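Local coordinates for protein LRIM1 (Anopheles gambiae, PDB 3O53) that forms a heterodimeric complex with the leucine-rich repeat protein APL1C that regulates complement-like immunity in the mosquito, the chain here being its leucine-rich repeat domain, at residues 239-244 and 272-277; 256-259 and 264-267. One frame throughout, in Å; residues are numbered along the deposited sequence.

How the contacts relate
Coming from the N terminus, the chain runs through the strands of the leucine-rich repeat solenoid and reaches strand 241-243, the outermost strand at the C-terminal end. It then leaves the repeats for helix 251-259, turns sharply, and enters helix 262-276. Contact 2 closes the small loop at that turn, with four residues between its segments. Contact 1 closes the larger one, bringing the end of helix 262-276 back to the last strand, and contact 2 falls wholly within it. Their centres lie 13 Å apart, and the two meet directly where Phe242 packs on Val264 and Val267. Together they tie the two helices to the end of the solenoid.

Contact 1 (239-244 and 272-277); sequences LEHFDL and VKKLTG
Lys274 and Leu275, on the last turn of helix 262-276, reach the side chains of His241 and Asp243 on strand 241-243. Ahead of them, Val272 marks the nearest backbone approach, its CA 7.2 Å from CA of Asp243, and its carbonyl oxygen takes both the backbone N and the OG1 of Thr276, the hydroxyl coming from above the carbonyl plane. Lys274 carries the polar link. Its chain is extended until a bend at chi3 (83°), which swings the ammonium group to the imidazole, and NZ donates to His241 ND1 at 3.0 Å. The nitrogen lies in the ring plane, at the edge; with NZ as donor, ND1 accepts, consistent with a neutral ring protonated on NE2. A water accepts from the same NZ at 2.9 Å and donates to the Glu240 carbonyl oxygen, giving the lysine a second hold on the strand. Leu275 follows with van der Waals contacts: its CD1 sits 3.8 Å from His241 CE1 and 3.6 Å from OD2 of Asp243. That carboxylate has its stronger partner elsewhere, in a salt bridge with Arg245. Gly277, with positive phi, ends the helix, its N bonded to the Lys273 carbonyl oxygen. The axes of 272-276 and 241-243 come within 9.6 Å at 78°; the helix lies across the end of the repeat array, consistent with a C-terminal cap, as in other extracellular leucine-rich repeat proteins. On the other side, strand 241-243 bonds through its backbone to strand 218-220, where Trp218 stacks on the His241 ring, while Phe242 points away from 272-277, its backbone N bonded to Thr271 OG1.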
ATOM      1  N   LEU A 239     -10.204 -13.910  11.871  1.00 42.78           N
ATOM      2  CA  LEU A 239      -9.534 -14.409  10.682  1.00 39.83           C
ATOM      3  C   LEU A 239     -10.483 -15.227   9.799  1.00 41.75           C
ATOM      4  O   LEU A 239     -11.058 -16.208  10.250  1.00 41.24           O
ATOM      5  CB  LEU A 239      -8.334 -15.255  11.106  1.00 34.60           C
ATOM      6  CG  LEU A 239      -7.379 -15.721  10.007  1.00 33.66           C
ATOM      7  CD1 LEU A 239      -6.535 -14.551   9.500  1.00 29.52           C
ATOM      8  CD2 LEU A 239      -6.489 -16.848  10.523  1.00 33.50           C
ATOM      9  N   GLU A 240     -10.648 -14.811   8.543  1.00 40.88           N
ATOM     10  CA  GLU A 240     -11.494 -15.535   7.582  1.00 34.45           C
ATOM     11  C   GLU A 240     -10.720 -15.950   6.323  1.00 36.13           C
ATOM     12  O   GLU A 240     -11.186 -16.778   5.549  1.00 34.93           O
ATOM     13  CB  GLU A 240     -12.667 -14.663   7.149  1.00 43.22           C
ATOM     14  CG  GLU A 240     -13.514 -14.120   8.280  1.00 68.96           C
ATOM     15  CD  GLU A 240     -14.580 -13.150   7.788  1.00 84.45           C
ATOM     16  OE1 GLU A 240     -14.593 -12.844   6.574  1.00 75.75           O
ATOM     17  OE2 GLU A 240     -15.402 -12.694   8.614  1.00 92.63           O
ATOM     18  N   HIS A 241      -9.549 -15.361   6.104  1.00 30.76           N
ATOM     19  CA  HIS A 241      -8.792 -15.610   4.878  1.00 28.97           C
ATOM     20  C   HIS A 241      -7.312 -15.628   5.237  1.00 30.58           C
ATOM     21  O   HIS A 241      -6.780 -14.658   5.779  1.00 30.92           O
ATOM     22  CB  HIS A 241      -9.111 -14.533   3.824  1.00 29.27           C
ATOM     23  CG  HIS A 241      -8.324 -14.661   2.552  1.00 29.23           C
ATOM     24  ND1 HIS A 241      -8.887 -15.084   1.365  1.00 29.46           N
ATOM     25  CD2 HIS A 241      -7.020 -14.407   2.277  1.00 27.01           C
ATOM     26  CE1 HIS A 241      -7.969 -15.085   0.414  1.00 30.03           C
ATOM     27  NE2 HIS A 241      -6.825 -14.686   0.942  1.00 26.45           N
ATOM     28  N   PHE A 242      -6.662 -16.752   4.970  1.00 27.78           N
ATOM     29  CA  PHE A 242      -5.304 -16.977   5.413  1.00 29.94           C
ATOM     30  C   PHE A 242      -4.590 -17.734   4.302  1.00 32.87           C
ATOM     31  O   PHE A 242      -4.849 -18.917   4.088  1.00 33.86           O
ATOM     32  CB  PHE A 242      -5.328 -17.783   6.719  1.00 31.67           C
ATOM     33  CG  PHE A 242      -3.982 -17.953   7.375  1.00 26.86           C
ATOM     34  CD1 PHE A 242      -3.487 -16.991   8.241  1.00 27.65           C
ATOM     35  CD2 PHE A 242      -3.231 -19.097   7.155  1.00 26.64           C
ATOM     36  CE1 PHE A 242      -2.258 -17.164   8.858  1.00 32.80           C
ATOM     37  CE2 PHE A 242      -2.009 -19.278   7.770  1.00 28.36           C
ATOM     38  CZ  PHE A 242      -1.516 -18.318   8.624  1.00 29.82           C
ATOM     39  N   ASP A 243      -3.690 -17.052   3.594  1.00 26.93           N
ATOM     40  CA  ASP A 243      -3.100 -17.617   2.379  1.00 27.40           C
ATOM     41  C   ASP A 243      -1.569 -17.645   2.439  1.00 31.95           C
ATOM     42  O   ASP A 243      -0.914 -16.617   2.256  1.00 25.09           O
ATOM     43  CB  ASP A 243      -3.557 -16.795   1.173  1.00 24.04           C
ATOM     44  CG  ASP A 243      -3.227 -17.448  -0.150  1.00 27.71           C
ATOM     45  OD1 ASP A 243      -2.497 -18.455  -0.150  1.00 27.28           O
ATOM     46  OD2 ASP A 243      -3.690 -16.937  -1.198  1.00 28.72           O
ATOM     47  N   LEU A 244      -1.016 -18.834   2.673  1.00 33.98           N
ATOM     48  CA  LEU A 244       0.431 -19.042   2.693  1.00 31.83           C
ATOM     49  C   LEU A 244       0.856 -19.986   1.580  1.00 32.08           C
ATOM     50  O   LEU A 244       1.868 -20.677   1.700  1.00 30.74           O
ATOM     51  CB  LEU A 244       0.870 -19.648   4.025  1.00 30.64           C
ATOM     52  CG  LEU A 244       0.507 -18.894   5.292  1.00 33.99           C
ATOM     53  CD1 LEU A 244       1.151 -19.563   6.494  1.00 39.91           C
ATOM     54  CD2 LEU A 244       0.930 -17.437   5.192  1.00 30.48           C
ATOM     55  N   VAL A 272      -7.737 -22.052   0.643  1.00 29.66           N
ATOM     56  CA  VAL A 272      -7.244 -22.723  -0.561  1.00 32.99           C
ATOM     57  C   VAL A 272      -8.421 -23.278  -1.376  1.00 37.99           C
ATOM     58  O   VAL A 272      -8.470 -23.116  -2.594  1.00 40.94           O
ATOM     59  CB  VAL A 272      -6.253 -23.855  -0.232  1.00 34.57           C
ATOM     60  CG1 VAL A 272      -5.840 -24.578  -1.499  1.00 40.03           C
ATOM     61  CG2 VAL A 272      -5.022 -23.300   0.497  1.00 35.96           C
ATOM     62  N   LYS A 273      -9.381 -23.907  -0.707  1.00 32.64           N
ATOM     63  CA  LYS A 273     -10.545 -24.447  -1.413  1.00 36.83           C
ATOM     64  C   LYS A 273     -11.262 -23.353  -2.200  1.00 37.68           C
ATOM     65  O   LYS A 273     -11.552 -23.506  -3.382  1.00 41.41           O
ATOM     66  CB  LYS A 273     -11.536 -25.094  -0.442  1.00 39.20           C
ATOM     67  CG  LYS A 273     -12.598 -25.914  -1.162  1.00 50.04           C
ATOM     68  CD  LYS A 273     -13.683 -26.401  -0.219  1.00 73.68           C
ATOM     69  CE  LYS A 273     -14.759 -27.170  -0.980  1.00 91.65           C
ATOM     70  NZ  LYS A 273     -15.940 -27.495  -0.135  1.00 97.32           N
ATOM     71  N   LYS A 274     -11.549 -22.246  -1.529  1.00 40.35           N
ATOM     72  CA  LYS A 274     -12.258 -21.132  -2.142  1.00 45.58           C
ATOM     73  C   LYS A 274     -11.539 -20.606  -3.394  1.00 49.16           C
ATOM     74  O   LYS A 274     -12.187 -20.226  -4.376  1.00 39.37           O
ATOM     75  CB  LYS A 274     -12.429 -20.009  -1.110  1.00 42.04           C
ATOM     76  CG  LYS A 274     -12.726 -18.647  -1.695  1.00 44.86           C
ATOM     77  CD  LYS A 274     -12.859 -17.588  -0.602  1.00 51.80           C
ATOM     78  CE  LYS A 274     -11.497 -17.043  -0.142  1.00 44.46           C
ATOM     79  NZ  LYS A 274     -11.668 -15.911   0.820  1.00 35.64           N
ATOM     80  N   LEU A 275     -10.206 -20.595  -3.368  1.00 41.46           N
ATOM     81  CA  LEU A 275      -9.436 -19.960  -4.437  1.00 41.92           C
ATOM     82  C   LEU A 275      -9.069 -20.898  -5.594  1.00 46.30           C
ATOM     83  O   LEU A 275      -8.823 -20.439  -6.701  1.00 50.58           O
ATOM     84  CB  LEU A 275      -8.161 -19.316  -3.867  1.00 38.16           C
ATOM     85  CG  LEU A 275      -8.402 -18.162  -2.886  1.00 35.29           C
ATOM     86  CD1 LEU A 275      -7.095 -17.666  -2.272  1.00 36.29           C
ATOM     87  CD2 LEU A 275      -9.151 -17.011  -3.565  1.00 32.71           C
ATOM     88  N   THR A 276      -9.027 -22.204  -5.351  1.00 37.23           N
ATOM     89  CA  THR A 276      -8.580 -23.138  -6.390  1.00 47.29           C
ATOM     90  C   THR A 276      -9.524 -24.316  -6.622  1.00 53.30           C
ATOM     91  O   THR A 276      -9.380 -25.046  -7.600  1.00 49.94           O
ATOM     92  CB  THR A 276      -7.222 -23.746  -6.052  1.00 37.11           C
ATOM     93  OG1 THR A 276      -7.359 -24.605  -4.909  1.00 34.31           O
ATOM     94  CG2 THR A 276      -6.191 -22.649  -5.781  1.00 39.44           C
ATOM     95  N   GLY A 277     -10.468 -24.505  -5.710  1.00 42.36           N
ATOM     96  CA  GLY A 277     -11.381 -25.630  -5.771  1.00 47.78           C
ATOM     97  C   GLY A 277     -10.744 -26.899  -5.241  1.00 49.51           C
ATOM     98  O   GLY A 277     -11.284 -27.986  -5.416  1.00 49.65           O
TER
HETATM   99  O   HOH W   1     -11.472 -17.943   2.875  1.00 45.81           O

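Contact 2 (256-259 and 264-267); sequences DFFS and VQTV
Phe258 and Gln265 make the main meeting between these helices, a CH-pi contact. Gln265 CB stands over one face of the phenyl ring, 3.7 Å from its centroid and 25° off the ring normal, displaced toward the CG-CD1 side of the ring. Backbone joins in at the same place, for Phe258 CE1 comes within 3.3 Å of CA of Gln265, which is tight for two carbons. With CG anti to the backbone N (chi1 -177°) and the rest of its chain extended, Gln265 crosses Phe258 at about a right angle, its amide carried on toward the base of that side chain, where OE1 comes to 3.4 Å from Phe258 CB. The amide is turned 45° from the ring plane, so the two do not stack. Apolar packing around Val264 makes up the rest. Its CG1 touches both aromatic side chains, 3.9 Å from Phe257 CE2 and 4.0 Å from Phe258 CE1; against Phe257 the methyl lies at the ring's edge, near its plane. No hydrogen bond passes between 256-259 and 264-267. The polar bond here is local: within 256-259, Ser259 OG donates to the Asp256 carbonyl oxygen at 2.6 Å. The two helices follow each other after a very short turn, set at a wide angle rather than antiparallel; Asn261 ND2, in the turn, is hydrogen-bonded to the Phe257 carbonyl oxygen. The end of the solenoid packs against the pair: Phe257 touches Phe242 of strand 241-243, and both it and Val264 touch Phe235 in the preceding loop, while Phe258 and Gln265 both touch Tyr291 of strand 289-291.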
ATOM      1  N   ASP A 256       4.135 -27.217  14.341  1.00 35.99           N
ATOM      2  CA  ASP A 256       4.250 -26.385  15.540  1.00 39.26           C
ATOM      3  C   ASP A 256       3.236 -25.241  15.566  1.00 39.78           C
ATOM      4  O   ASP A 256       2.543 -25.039  16.562  1.00 37.29           O
ATOM      5  CB  ASP A 256       5.665 -25.812  15.670  1.00 40.50           C
ATOM      6  CG  ASP A 256       6.706 -26.876  15.997  1.00 48.78           C
ATOM      7  OD1 ASP A 256       6.310 -27.987  16.397  1.00 48.28           O
ATOM      8  OD2 ASP A 256       7.916 -26.603  15.856  1.00 53.34           O
ATOM      9  N   PHE A 257       3.167 -24.482  14.475  1.00 38.65           N
ATOM     10  CA  PHE A 257       2.287 -23.318  14.403  1.00 33.75           C
ATOM     11  C   PHE A 257       0.810 -23.707  14.503  1.00 33.61           C
ATOM     12  O   PHE A 257       0.051 -23.103  15.261  1.00 34.67           O
ATOM     13  CB  PHE A 257       2.522 -22.564  13.091  1.00 29.70           C
ATOM     14  CG  PHE A 257       1.503 -21.494  12.822  1.00 34.34           C
ATOM     15  CD1 PHE A 257       1.541 -20.294  13.524  1.00 40.87           C
ATOM     16  CD2 PHE A 257       0.510 -21.681  11.873  1.00 32.09           C
ATOM     17  CE1 PHE A 257       0.613 -19.299  13.280  1.00 32.02           C
ATOM     18  CE2 PHE A 257      -0.434 -20.692  11.629  1.00 30.96           C
ATOM     19  CZ  PHE A 257      -0.381 -19.497  12.337  1.00 30.19           C
ATOM     20  N   PHE A 258       0.395 -24.706  13.726  1.00 30.14           N
ATOM     21  CA  PHE A 258      -1.018 -25.093  13.691  1.00 36.49           C
ATOM     22  C   PHE A 258      -1.448 -25.790  14.983  1.00 38.39           C
ATOM     23  O   PHE A 258      -2.618 -25.737  15.363  1.00 39.29           O
ATOM     24  CB  PHE A 258      -1.324 -25.991  12.480  1.00 38.19           C
ATOM     25  CG  PHE A 258      -1.458 -25.238  11.175  1.00 38.15           C
ATOM     26  CD1 PHE A 258      -2.144 -24.034  11.117  1.00 38.10           C
ATOM     27  CD2 PHE A 258      -0.920 -25.750  10.003  1.00 41.23           C
ATOM     28  CE1 PHE A 258      -2.279 -23.340   9.914  1.00 37.54           C
ATOM     29  CE2 PHE A 258      -1.051 -25.060   8.795  1.00 42.59           C
ATOM     30  CZ  PHE A 258      -1.732 -23.853   8.754  1.00 35.68           C
ATOM     31  N   SER A 259      -0.505 -26.433  15.664  1.00 39.51           N
ATOM     32  CA  SER A 259      -0.826 -27.136  16.904  1.00 47.45           C
ATOM     33  C   SER A 259      -1.485 -26.194  17.907  1.00 46.14           C
ATOM     34  O   SER A 259      -2.288 -26.617  18.721  1.00 49.49           O
ATOM     35  CB  SER A 259       0.436 -27.740  17.520  1.00 54.69           C
ATOM     36  OG  SER A 259       1.248 -26.730  18.103  1.00 54.49           O
ATOM     37  N   VAL A 264      -6.884 -21.716  12.716  1.00 36.68           N
ATOM     38  CA  VAL A 264      -6.185 -21.118  11.588  1.00 29.73           C
ATOM     39  C   VAL A 264      -5.934 -22.199  10.535  1.00 32.00           C
ATOM     40  O   VAL A 264      -6.036 -21.939   9.341  1.00 36.89           O
ATOM     41  CB  VAL A 264      -4.862 -20.430  12.019  1.00 36.79           C
ATOM     42  CG1 VAL A 264      -4.133 -19.855  10.799  1.00 36.60           C
ATOM     43  CG2 VAL A 264      -5.151 -19.329  13.040  1.00 31.26           C
ATOM     44  N   GLN A 265      -5.636 -23.418  10.974  1.00 29.77           N
ATOM     45  CA  GLN A 265      -5.398 -24.502  10.031  1.00 38.31           C
ATOM     46  C   GLN A 265      -6.644 -24.726   9.178  1.00 39.60           C
ATOM     47  O   GLN A 265      -6.553 -25.018   7.984  1.00 35.41           O
ATOM     48  CB  GLN A 265      -5.026 -25.797  10.755  1.00 42.11           C
ATOM     49  CG  GLN A 265      -4.706 -26.939   9.802  1.00 47.91           C
ATOM     50  CD  GLN A 265      -4.284 -28.209  10.515  1.00 53.44           C
ATOM     51  OE1 GLN A 265      -3.741 -28.164  11.618  1.00 50.55           O
ATOM     52  NE2 GLN A 265      -4.522 -29.352   9.879  1.00 54.39           N
ATOM     53  N   THR A 266      -7.804 -24.586   9.810  1.00 32.88           N
ATOM     54  CA  THR A 266      -9.085 -24.765   9.144  1.00 39.61           C
ATOM     55  C   THR A 266      -9.351 -23.621   8.172  1.00 44.64           C
ATOM     56  O   THR A 266      -9.857 -23.831   7.068  1.00 36.18           O
ATOM     57  CB  THR A 266     -10.214 -24.819  10.184  1.00 43.68           C
ATOM     58  OG1 THR A 266     -10.005 -25.952  11.034  1.00 44.00           O
ATOM     59  CG2 THR A 266     -11.585 -24.906   9.509  1.00 35.99           C
ATOM     60  N   VAL A 267      -8.996 -22.409   8.585  1.00 43.49           N
ATOM     61  CA  VAL A 267      -9.161 -21.239   7.731  1.00 43.19           C
ATOM     62  C   VAL A 267      -8.250 -21.350   6.509  1.00 31.54           C
ATOM     63  O   VAL A 267      -8.635 -20.975   5.412  1.00 34.51           O
ATOM     64  CB  VAL A 267      -8.868 -19.929   8.492  1.00 38.79           C
ATOM     65  CG1 VAL A 267      -8.863 -18.742   7.533  1.00 34.22           C
ATOM     66  CG2 VAL A 267      -9.893 -19.717   9.603  1.00 35.80           C
TER